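PDB 6RTE: cytochrome c from Pseudomonas aeruginosa, which oxidises dihydro-heme d1 in the biosynthesis of heme d1, combining a heme c domain with an eight-bladed beta-propeller. Local coordinates for residues S176-H181 and S197-V202; L220-L225 and V236-P241; R406-S411 and V452-D457. All coordinates share one frame; numbering follows the deposited sequence.

Contact 1: residues S176-H181 and S197-V202; sequences SRYALH and SRDGWV. With HEC (heme c), chain C.
Tyr178 and Arg198 meet at the heme c pocket, on a beta-propeller blade where the chain around the short, weakly bonded strand 180-181 lies against the type I turn Ser197-Gly200. Both side chains run side by side toward one heme propionate. Arg198 gives O1A of heme c two hydrogen bonds, 2.8 Å from NH1 and 3.0 Å from NH2, while Tyr178 OH adds a weak one. The oxygen sits at the guanidinium edge, and Tyr178 CE2 lies over one face of the same guanidinium, with the two planes 77° apart. Arg84, through NH1, also hydrogen-bonds heme c. What fixes the rotation of the Arg198 group is Asp199: its OD1 takes the NE hydrogen almost in the guanidinium plane, 2.9 Å from Arg198 NE, as a salt bridge. The Arg198 chain runs extended as far as CD and bends at chi3 (86°), which turns the head toward the propionate. Lower on that chain, CB rests over a face of the His181 imidazole in a CH-pi contact. Backbone pairing is sparse: Leu180 and Ser197 form an antiparallel non-hydrogen-bonded pair, and Arg198 N donates to Ala179 O at 2.8 Å. A water fills in between the segments, donating to Tyr178 O, meeting Ser197 OG and accepting from Asp199 N. At the far end Arg177 lies flat on Trp201, the guanidinium and indole planes only 10° apart in a cation-pi stack, while its NE keeps a salt bridge with Glu215. The bend at chi2 brings CD off-centre over the five-membered ring of the indole in a CH-pi contact, and NH1 comes closest, 3.4 Å from Trp201 CE2.

Contact 2: residues L220-L225 and V236-P241; sequences LNTRNL and VGNYLP
Thr222 OG1 donates a short hydrogen bond to Asn238 OD1 (2.7 Å), tying together two side chains on the same face of an antiparallel propeller hairpin. Thr222 OG1 lies beside its own backbone N (chi1 -68°), the position from which it meets the amide oxygen. Asn238 ND2 in turn bonds Asn243 and Ala218, so both ends of that amide are used. Classic beta bulges shift the ladder by a residue. Leu240 O accepts from both Leu220 N (2.8 Å) and Asn221 N (3.0 Å), while Asn221 O takes Leu240 N and, weakly, Tyr239 N. Farther along, Arg223 N to Gly237 O and Gly237 N to Asn224 O, 2.8 and 2.9 Å, close a third bulge. Around this frame Arg223 folds back on itself at chi2 and chi3 and lays CD over the face of the Tyr239 ring, 3.7 Å from its centroid. Its guanidinium is nearly parallel to the ring, with NE bonded to Ser271 O. Thr222 CG2 packs on Val236 CG1, and Leu220 CB on Leu240 CD2. With side-chain and main-chain polar groups matched in this way, the bulged hairpin end is held by hydrogen bonds despite the shifts in register.

Contact 3: residues R406-S411 and V452-D457; sequences RSHADS and VEFTRD
Arg406 and Glu453 form a salt bridge between two successive propeller blades, from the start of segment 406-411 to strand 449-454. Glu453 OE1 lies 2.9 Å from Arg406 NE and also 2.9 Å from Arg406 NH2, while OE2 is 3.0 Å from NH2. All three bonds are weak, with N-H...O angles of only about 120°; the carboxylate and guanidinium planes are 68° apart. Glu453 OE2 has a further donor in the backbone N of Asn496. Arg406 CG, anti to the backbone N (chi1 -156°), passes 3.2 Å from Val452 O, and the bend at chi2 then turns the rest of the chain to Glu453. At the loop end His408 uses both ring nitrogens. NE2 donates to Arg456 O at 3.0 Å, meeting the carbonyl from well above its plane although the oxygen lies near the plane of the imidazole. ND1 accepts Asp410 N at 3.1 Å, within the type I turn His408-Ser411, whose Ser411 N closes onto His408 O. Lys432 reaches the carbonyls of both His408 and Ser411. In segment 452-457, Thr455 OG1 donates to Asp457 OD1 and itself receives Tyr460 N, while Asp457 OD2 forms a salt bridge with Arg459. Between the polar ends sits Phe454: His408 CB lies over one face of its ring, 4.0 Å from the centroid, and Arg406 CG comes to its edge. The two His408 bonds are consistent with an imidazole carrying its hydrogen on NE2 and held in one orientation, linking the turn of one blade to the backbone of the next.

Overall arrangement
All three contacts belong to the propeller, but they differ in their relation to heme c. Contact 1 bonds the heme propionate directly. Contact 2 adjoins it, centres about 10 Å apart, and the two touch: Arg198 O lies 2.9 Å from Thr222 N and His181 ND1 lies 3.2 Å from Thr222 O, both probable hydrogen bonds that join the heme-side turn to the neighbouring blade's first strand. The side chain of Asn221 in contact 2 is about 9 Å from heme c. Contact 3 is remote, its centre about 27 Å from that of contact 1 and about 30 Å from that of contact 2, on the opposite side of the chain's centre from contact 2.

Contact 1: residues S176-H181 and S197-V202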
loop_
_atom_site.group_PDB
_atom_site.type_symbol
_atom_site.label_atom_id
_atom_site.label_comp_id
_atom_site.label_asym_id
_atom_site.label_seq_id
_atom_site.Cartn_x
_atom_site.Cartn_y
_atom_site.Cartn_z
ATOM N N SER A 176 -9.375 -9.563 -8.072
ATOM C CA SER A 176 -7.985 -9.151 -8.158
ATOM C C SER A 176 -7.069 -10.316 -7.802
ATOM O O SER A 176 -7.513 -11.407 -7.434
ATOM C CB SER A 176 -7.720 -7.962 -7.234
ATOM O OG SER A 176 -7.803 -8.344 -5.868
ATOM N N ARG A 177 -5.768 -10.078 -7.923
ATOM C CA ARG A 177 -4.802 -10.973 -7.315
ATOM C C ARG A 177 -4.976 -10.945 -5.804
ATOM O O ARG A 177 -5.528 -10.001 -5.226
ATOM C CB ARG A 177 -3.378 -10.585 -7.700
ATOM C CG ARG A 177 -3.073 -10.703 -9.190
ATOM C CD ARG A 177 -2.832 -12.145 -9.613
ATOM N NE ARG A 177 -2.696 -12.270 -11.066
ATOM C CZ ARG A 177 -2.278 -13.369 -11.691
ATOM N NH1 ARG A 177 -1.919 -14.436 -10.986
ATOM N NH2 ARG A 177 -2.191 -13.397 -13.017
ATOM N N TYR A 178 -4.503 -12.010 -5.158
ATOM C CA TYR A 178 -4.718 -12.180 -3.729
ATOM C C TYR A 178 -3.923 -11.156 -2.928
ATOM O O TYR A 178 -2.744 -10.931 -3.182
ATOM C CB TYR A 178 -4.328 -13.611 -3.337
ATOM C CG TYR A 178 -4.449 -13.929 -1.874
ATOM C CD1 TYR A 178 -5.676 -14.245 -1.309
ATOM C CD2 TYR A 178 -3.323 -13.941 -1.054
ATOM C CE1 TYR A 178 -5.782 -14.553 0.034
ATOM C CE2 TYR A 178 -3.422 -14.250 0.287
ATOM C CZ TYR A 178 -4.651 -14.555 0.825
ATOM O OH TYR A 178 -4.746 -14.861 2.163
ATOM N N ALA A 179 -4.588 -10.532 -1.955
ATOM C CA ALA A 179 -3.956 -9.659 -0.964
ATOM C C ALA A 179 -3.172 -8.522 -1.633
ATOM O O ALA A 179 -1.944 -8.444 -1.587
ATOM C CB ALA A 179 -3.048 -10.478 -0.031
ATOM N N LEU A 180 -3.929 -7.612 -2.233
ATOM C CA LEU A 180 -3.318 -6.427 -2.819
ATOM C C LEU A 180 -2.588 -5.622 -1.744
ATOM O O LEU A 180 -3.053 -5.510 -0.607
ATOM C CB LEU A 180 -4.378 -5.557 -3.489
ATOM C CG LEU A 180 -5.105 -6.164 -4.690
ATOM C CD1 LEU A 180 -6.056 -5.130 -5.300
ATOM C CD2 LEU A 180 -4.112 -6.650 -5.720
ATOM N N HIS A 181 -1.448 -5.058 -2.121
ATOM C CA HIS A 181 -0.540 -4.383 -1.204
ATOM C C HIS A 181 -0.223 -2.983 -1.699
ATOM O O HIS A 181 0.072 -2.799 -2.878
ATOM C CB HIS A 181 0.803 -5.129 -1.077
ATOM C CG HIS A 181 0.867 -6.079 0.068
ATOM N ND1 HIS A 181 2.058 -6.593 0.533
ATOM C CD2 HIS A 181 -0.106 -6.622 0.839
ATOM C CE1 HIS A 181 1.816 -7.407 1.546
ATOM N NE2 HIS A 181 0.512 -7.442 1.750
ATOM N N SER A 197 0.440 -7.074 -5.633
ATOM C CA SER A 197 -0.084 -8.041 -4.679
ATOM C C SER A 197 1.037 -8.534 -3.775
ATOM O O SER A 197 2.228 -8.445 -4.096
ATOM C CB SER A 197 -0.766 -9.229 -5.388
ATOM O OG SER A 197 0.164 -10.225 -5.773
ATOM N N ARG A 198 0.621 -9.065 -2.627
ATOM C CA ARG A 198 1.563 -9.546 -1.632
ATOM C C ARG A 198 2.558 -10.529 -2.223
ATOM O O ARG A 198 3.763 -10.463 -1.937
ATOM C CB ARG A 198 0.799 -10.208 -0.481
ATOM C CG ARG A 198 1.708 -10.765 0.622
ATOM C CD ARG A 198 0.913 -11.582 1.612
ATOM N NE ARG A 198 0.776 -12.964 1.182
ATOM C CZ ARG A 198 0.009 -13.872 1.783
ATOM N NH1 ARG A 198 -0.729 -13.554 2.848
ATOM N NH2 ARG A 198 -0.029 -15.108 1.306
ATOM N N ASP A 199 2.079 -11.466 -3.032
ATOM C CA ASP A 199 2.917 -12.553 -3.532
ATOM C C ASP A 199 3.591 -12.218 -4.855
ATOM O O ASP A 199 4.107 -13.118 -5.528
ATOM C CB ASP A 199 2.082 -13.830 -3.628
ATOM C CG ASP A 199 1.503 -14.234 -2.282
ATOM O OD1 ASP A 199 2.116 -13.864 -1.252
ATOM O OD2 ASP A 199 0.444 -14.900 -2.241
ATOM N N GLY A 200 3.610 -10.942 -5.237
ATOM C CA GLY A 200 4.523 -10.462 -6.268
ATOM C C GLY A 200 3.894 -10.136 -7.603
ATOM O O GLY A 200 4.630 -9.795 -8.539
ATOM N N TRP A 201 2.574 -10.214 -7.726
ATOM C CA TRP A 201 1.911 -9.993 -9.003
ATOM C C TRP A 201 1.595 -8.515 -9.199
ATOM O O TRP A 201 1.137 -7.832 -8.278
ATOM C CB TRP A 201 0.633 -10.817 -9.100
ATOM C CG TRP A 201 0.908 -12.269 -9.291
ATOM C CD1 TRP A 201 0.997 -13.225 -8.311
ATOM C CD2 TRP A 201 1.160 -12.937 -10.526
ATOM N NE1 TRP A 201 1.283 -14.447 -8.871
ATOM C CE2 TRP A 201 1.391 -14.300 -10.225
ATOM C CE3 TRP A 201 1.218 -12.526 -11.855
ATOM C CZ2 TRP A 201 1.664 -15.241 -11.207
ATOM C CZ3 TRP A 201 1.493 -13.464 -12.829
ATOM C CH2 TRP A 201 1.707 -14.803 -12.501
ATOM N N VAL A 202 1.858 -8.026 -10.404
ATOM C CA VAL A 202 1.534 -6.655 -10.788
ATOM C C VAL A 202 0.468 -6.721 -11.873
ATOM O O VAL A 202 0.612 -7.486 -12.839
ATOM C CB VAL A 202 2.772 -5.893 -11.286
ATOM C CG1 VAL A 202 2.396 -4.466 -11.671
ATOM C CG2 VAL A 202 3.873 -5.897 -10.231
HETATM FE FE HEC C . -4.619 -23.566 1.312
HETATM C CHA HEC C . -5.203 -20.329 2.040
HETATM C CHB HEC C . -2.475 -23.824 3.999
HETATM C CHC HEC C . -4.296 -26.998 0.773
HETATM C CHD HEC C . -6.258 -23.297 -1.624
HETATM N NA HEC C . -3.966 -22.341 2.744
HETATM C C1A HEC C . -4.341 -21.024 2.857
HETATM C C2A HEC C . -3.691 -20.449 3.977
HETATM C C3A HEC C . -2.932 -21.426 4.530
HETATM C C4A HEC C . -3.092 -22.606 3.761
HETATM C CMA HEC C . -2.060 -21.270 5.739
HETATM C CAA HEC C . -3.821 -19.020 4.459
HETATM C CBA HEC C . -2.789 -18.160 3.708
HETATM C CGA HEC C . -2.833 -16.677 3.982
HETATM O O1A HEC C . -2.117 -15.904 3.297
HETATM O O2A HEC C . -3.566 -16.206 4.859
HETATM N NB HEC C . -3.561 -25.129 2.231
HETATM C C1B HEC C . -2.763 -25.001 3.286
HETATM C C2B HEC C . -2.211 -26.273 3.620
HETATM C C3B HEC C . -2.711 -27.189 2.737
HETATM C C4B HEC C . -3.592 -26.414 1.837
HETATM C CMB HEC C . -1.260 -26.536 4.750
HETATM C CAB HEC C . -2.531 -28.664 2.609
HETATM C CBB HEC C . -2.536 -29.300 3.999
HETATM N NC HEC C . -5.179 -24.937 -0.158
HETATM C C1C HEC C . -4.958 -26.271 -0.211
HETATM C C2C HEC C . -5.517 -26.774 -1.405
HETATM C C3C HEC C . -6.095 -25.715 -2.091
HETATM C C4C HEC C . -5.853 -24.558 -1.292
HETATM C CMC HEC C . -5.463 -28.220 -1.801
HETATM C CAC HEC C . -6.781 -25.631 -3.397
HETATM C CBC HEC C . -8.136 -26.298 -3.602
HETATM N ND HEC C . -5.518 -22.154 0.420
HETATM C C1D HEC C . -6.129 -22.210 -0.766
HETATM C C2D HEC C . -6.706 -20.904 -1.111
HETATM C C3D HEC C . -6.425 -20.076 -0.100
HETATM C C4D HEC C . -5.659 -20.882 0.857
HETATM C CMD HEC C . -7.474 -20.565 -2.361
HETATM C CAD HEC C . -6.794 -18.617 0.002
HETATM C CBD HEC C . -8.178 -18.438 0.631
HETATM C CGD HEC C . -8.582 -16.987 0.763
HETATM O O1D HEC C . -9.105 -16.410 -0.202
HETATM O O2D HEC C . -8.410 -16.354 1.815
HETATM O O HOH W 1 -0.784 -12.276 -4.379
#

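Contact 2: residues L220-L225 and V236-P241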
loop_
_atom_site.group_PDB
_atom_site.type_symbol
_atom_site.label_atom_id
_atom_site.label_comp_id
_atom_site.label_asym_id
_atom_site.label_seq_id
_atom_site.Cartn_x
_atom_site.Cartn_y
_atom_site.Cartn_z
ATOM N N LEU A 220 8.487 -12.593 -5.343
ATOM C CA LEU A 220 7.798 -13.595 -4.536
ATOM C C LEU A 220 7.110 -13.002 -3.316
ATOM O O LEU A 220 6.120 -13.562 -2.844
ATOM C CB LEU A 220 8.798 -14.668 -4.065
ATOM C CG LEU A 220 9.495 -15.441 -5.182
ATOM C CD1 LEU A 220 10.514 -16.432 -4.599
ATOM C CD2 LEU A 220 8.484 -16.178 -6.026
ATOM N N ASN A 221 7.638 -11.906 -2.783
ATOM C CA ASN A 221 6.991 -11.147 -1.716
ATOM C C ASN A 221 7.276 -9.680 -2.005
ATOM O O ASN A 221 8.440 -9.244 -1.974
ATOM C CB ASN A 221 7.488 -11.554 -0.336
ATOM C CG ASN A 221 6.678 -10.925 0.783
ATOM O OD1 ASN A 221 7.121 -9.981 1.429
ATOM N ND2 ASN A 221 5.486 -11.445 1.012
ATOM N N THR A 222 6.223 -8.928 -2.302
ATOM C CA THR A 222 6.335 -7.572 -2.823
ATOM C C THR A 222 5.791 -6.582 -1.800
ATOM O O THR A 222 4.841 -6.884 -1.075
ATOM C CB THR A 222 5.572 -7.447 -4.143
ATOM O OG1 THR A 222 6.247 -8.224 -5.135
ATOM C CG2 THR A 222 5.488 -5.990 -4.617
ATOM N N ARG A 223 6.418 -5.410 -1.729
ATOM C CA ARG A 223 6.015 -4.361 -0.797
ATOM C C ARG A 223 5.088 -3.337 -1.450
ATOM O O ARG A 223 3.956 -3.146 -1.000
ATOM C CB ARG A 223 7.256 -3.673 -0.211
ATOM C CG ARG A 223 8.043 -4.553 0.755
ATOM C CD ARG A 223 7.385 -4.625 2.137
ATOM N NE ARG A 223 7.704 -3.432 2.919
ATOM C CZ ARG A 223 7.468 -3.297 4.219
ATOM N NH1 ARG A 223 6.888 -4.274 4.905
ATOM N NH2 ARG A 223 7.815 -2.177 4.831
ATOM N N ASN A 224 5.540 -2.662 -2.495
ATOM C CA ASN A 224 4.675 -1.725 -3.200
ATOM C C ASN A 224 5.302 -1.417 -4.552
ATOM O O ASN A 224 6.344 -1.972 -4.928
ATOM C CB ASN A 224 4.419 -0.449 -2.369
ATOM C CG ASN A 224 5.582 0.530 -2.401
ATOM O OD1 ASN A 224 6.746 0.147 -2.378
ATOM N ND2 ASN A 224 5.259 1.819 -2.468
ATOM N N LEU A 225 4.639 -0.549 -5.309
ATOM C CA LEU A 225 5.192 -0.105 -6.579
ATOM C C LEU A 225 4.937 1.378 -6.743
ATOM O O LEU A 225 4.169 1.991 -5.998
ATOM C CB LEU A 225 4.621 -0.903 -7.765
ATOM C CG LEU A 225 3.115 -0.907 -8.022
ATOM C CD1 LEU A 225 2.608 0.426 -8.555
ATOM C CD2 LEU A 225 2.812 -2.033 -9.008
ATOM N N VAL A 236 9.022 -1.711 -8.959
ATOM C CA VAL A 236 8.447 -2.596 -7.949
ATOM C C VAL A 236 9.492 -2.848 -6.868
ATOM O O VAL A 236 10.627 -3.240 -7.177
ATOM C CB VAL A 236 7.990 -3.942 -8.553
ATOM C CG1 VAL A 236 7.289 -4.776 -7.504
ATOM C CG2 VAL A 236 7.098 -3.736 -9.765
ATOM N N GLY A 237 9.101 -2.634 -5.614
ATOM C CA GLY A 237 9.972 -2.872 -4.476
ATOM C C GLY A 237 9.647 -4.188 -3.804
ATOM O O GLY A 237 8.559 -4.360 -3.248
ATOM N N ASN A 238 10.616 -5.110 -3.829
ATOM C CA ASN A 238 10.417 -6.468 -3.349
ATOM C C ASN A 238 11.144 -6.708 -2.029
ATOM O O ASN A 238 12.266 -6.222 -1.815
ATOM C CB ASN A 238 10.906 -7.493 -4.380
ATOM C CG ASN A 238 9.990 -7.615 -5.583
ATOM O OD1 ASN A 238 8.779 -7.425 -5.481
ATOM N ND2 ASN A 238 10.567 -7.945 -6.735
ATOM N N TYR A 239 10.480 -7.456 -1.135
ATOM C CA TYR A 239 11.141 -8.079 -0.006
ATOM C C TYR A 239 11.911 -9.323 -0.446
ATOM O O TYR A 239 13.044 -9.537 -0.015
ATOM C CB TYR A 239 10.119 -8.479 1.066
ATOM C CG TYR A 239 10.083 -7.607 2.285
ATOM C CD1 TYR A 239 10.475 -6.278 2.226
ATOM C CD2 TYR A 239 9.652 -8.119 3.507
ATOM C CE1 TYR A 239 10.446 -5.473 3.343
ATOM C CE2 TYR A 239 9.612 -7.322 4.636
ATOM C CZ TYR A 239 10.011 -5.992 4.542
ATOM O OH TYR A 239 9.989 -5.173 5.645
ATOM N N LEU A 240 11.285 -10.155 -1.279
ATOM C CA LEU A 240 11.876 -11.405 -1.741
ATOM C C LEU A 240 11.639 -11.572 -3.239
ATOM O O LEU A 240 10.485 -11.542 -3.683
ATOM C CB LEU A 240 11.284 -12.590 -0.982
ATOM C CG LEU A 240 11.824 -13.965 -1.393
ATOM C CD1 LEU A 240 13.259 -14.121 -0.904
ATOM C CD2 LEU A 240 10.913 -15.058 -0.851
ATOM N N PRO A 241 12.696 -11.686 -4.060
ATOM C CA PRO A 241 14.096 -11.416 -3.713
ATOM C C PRO A 241 14.279 -9.984 -3.203
ATOM O O PRO A 241 13.362 -9.173 -3.337
ATOM C CB PRO A 241 14.841 -11.621 -5.042
ATOM C CG PRO A 241 13.931 -12.494 -5.872
ATOM C CD PRO A 241 12.544 -12.093 -5.474
#

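Contact 3: residues R406-S411 and V452-D457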
loop_
_atom_site.group_PDB
_atom_site.type_symbol
_atom_site.label_atom_id
_atom_site.label_comp_id
_atom_site.label_asym_id
_atom_site.label_seq_id
_atom_site.Cartn_x
_atom_site.Cartn_y
_atom_site.Cartn_z
ATOM N N ARG A 406 -5.853 12.092 5.908
ATOM C CA ARG A 406 -6.209 12.628 4.605
ATOM C C ARG A 406 -6.895 13.968 4.797
ATOM O O ARG A 406 -7.475 14.245 5.854
ATOM C CB ARG A 406 -7.128 11.672 3.838
ATOM C CG ARG A 406 -7.094 11.843 2.322
ATOM C CD ARG A 406 -5.790 11.327 1.743
ATOM N NE ARG A 406 -5.945 10.881 0.364
ATOM C CZ ARG A 406 -5.815 11.665 -0.710
ATOM N NH1 ARG A 406 -5.531 12.956 -0.577
ATOM N NH2 ARG A 406 -5.972 11.151 -1.924
ATOM N N SER A 407 -6.831 14.793 3.759
ATOM C CA SER A 407 -7.551 16.061 3.740
ATOM C C SER A 407 -7.769 16.469 2.285
ATOM O O SER A 407 -7.524 15.690 1.361
ATOM C CB SER A 407 -6.788 17.134 4.525
ATOM O OG SER A 407 -7.573 18.300 4.653
ATOM N N HIS A 408 -8.228 17.704 2.089
ATOM C CA HIS A 408 -8.537 18.236 0.769
ATOM C C HIS A 408 -8.470 19.754 0.864
ATOM O O HIS A 408 -8.750 20.331 1.920
ATOM C CB HIS A 408 -9.924 17.780 0.291
ATOM C CG HIS A 408 -10.163 17.974 -1.178
ATOM N ND1 HIS A 408 -10.648 19.154 -1.708
ATOM C CD2 HIS A 408 -10.015 17.129 -2.224
ATOM C CE1 HIS A 408 -10.771 19.030 -3.016
ATOM N NE2 HIS A 408 -10.398 17.809 -3.355
ATOM N N ALA A 409 -8.080 20.393 -0.245
ATOM C CA ALA A 409 -8.010 21.847 -0.273
ATOM C C ALA A 409 -9.335 22.475 0.130
ATOM O O ALA A 409 -9.356 23.531 0.774
ATOM C CB ALA A 409 -7.595 22.324 -1.669
ATOM N N ASP A 410 -10.448 21.827 -0.221
ATOM C CA ASP A 410 -11.788 22.321 0.073
ATOM C C ASP A 410 -12.268 21.950 1.470
ATOM O O ASP A 410 -13.341 22.410 1.874
ATOM C CB ASP A 410 -12.758 21.783 -0.994
ATOM C CG ASP A 410 -14.207 22.198 -0.754
ATOM O OD1 ASP A 410 -14.940 21.451 -0.065
ATOM O OD2 ASP A 410 -14.613 23.271 -1.253
ATOM N N SER A 411 -11.506 21.156 2.226
ATOM C CA SER A 411 -11.959 20.783 3.563
ATOM C C SER A 411 -11.202 21.560 4.635
ATOM O O SER A 411 -9.995 21.778 4.507
ATOM C CB SER A 411 -11.764 19.287 3.814
ATOM O OG SER A 411 -12.267 18.923 5.089
ATOM N N VAL A 452 -9.873 7.544 4.604
ATOM C CA VAL A 452 -10.777 8.539 4.045
ATOM C C VAL A 452 -10.229 8.978 2.694
ATOM O O VAL A 452 -9.029 9.253 2.566
ATOM C CB VAL A 452 -10.933 9.744 4.992
ATOM C CG1 VAL A 452 -11.775 10.849 4.345
ATOM C CG2 VAL A 452 -11.539 9.297 6.324
ATOM N N GLU A 453 -11.101 9.029 1.693
ATOM C CA GLU A 453 -10.797 9.617 0.394
ATOM C C GLU A 453 -11.952 10.531 0.006
ATOM O O GLU A 453 -13.102 10.272 0.368
ATOM C CB GLU A 453 -10.586 8.534 -0.677
ATOM C CG GLU A 453 -10.109 9.049 -2.026
ATOM C CD GLU A 453 -8.617 9.301 -2.067
ATOM O OE1 GLU A 453 -7.997 9.351 -0.986
ATOM O OE2 GLU A 453 -8.065 9.436 -3.172
ATOM N N PHE A 454 -11.638 11.605 -0.720
ATOM C CA PHE A 454 -12.628 12.584 -1.149
ATOM C C PHE A 454 -12.924 12.461 -2.642
ATOM O O PHE A 454 -12.130 11.919 -3.413
ATOM C CB PHE A 454 -12.150 14.018 -0.862
ATOM C CG PHE A 454 -11.903 14.304 0.591
ATOM C CD1 PHE A 454 -10.661 14.058 1.153
ATOM C CD2 PHE A 454 -12.905 14.831 1.384
ATOM C CE1 PHE A 454 -10.423 14.317 2.488
ATOM C CE2 PHE A 454 -12.677 15.099 2.731
ATOM C CZ PHE A 454 -11.433 14.841 3.281
ATOM N N THR A 455 -14.086 12.983 -3.036
ATOM C CA THR A 455 -14.349 13.275 -4.440
ATOM C C THR A 455 -13.363 14.329 -4.934
ATOM O O THR A 455 -12.722 15.035 -4.148
ATOM C CB THR A 455 -15.772 13.788 -4.643
ATOM O OG1 THR A 455 -16.029 14.864 -3.726
ATOM C CG2 THR A 455 -16.797 12.680 -4.429
ATOM N N ARG A 456 -13.263 14.453 -6.261
ATOM C CA ARG A 456 -12.247 15.340 -6.826
ATOM C C ARG A 456 -12.443 16.779 -6.358
ATOM O O ARG A 456 -11.460 17.493 -6.144
ATOM C CB ARG A 456 -12.251 15.255 -8.356
ATOM C CG ARG A 456 -13.549 15.681 -9.029
ATOM C CD ARG A 456 -13.477 15.517 -10.548
ATOM N NE ARG A 456 -12.397 16.311 -11.143
ATOM C CZ ARG A 456 -12.423 16.813 -12.376
ATOM N NH1 ARG A 456 -13.475 16.619 -13.162
ATOM N NH2 ARG A 456 -11.396 17.522 -12.825
ATOM N N ASP A 457 -13.690 17.209 -6.165
ATOM C CA ASP A 457 -13.984 18.562 -5.699
ATOM C C ASP A 457 -14.115 18.660 -4.181
ATOM O O ASP A 457 -14.419 19.744 -3.669
ATOM C CB ASP A 457 -15.268 19.080 -6.360
ATOM C CG ASP A 457 -16.506 18.312 -5.920
ATOM O OD1 ASP A 457 -16.360 17.314 -5.178
ATOM O OD2 ASP A 457 -17.628 18.705 -6.311
#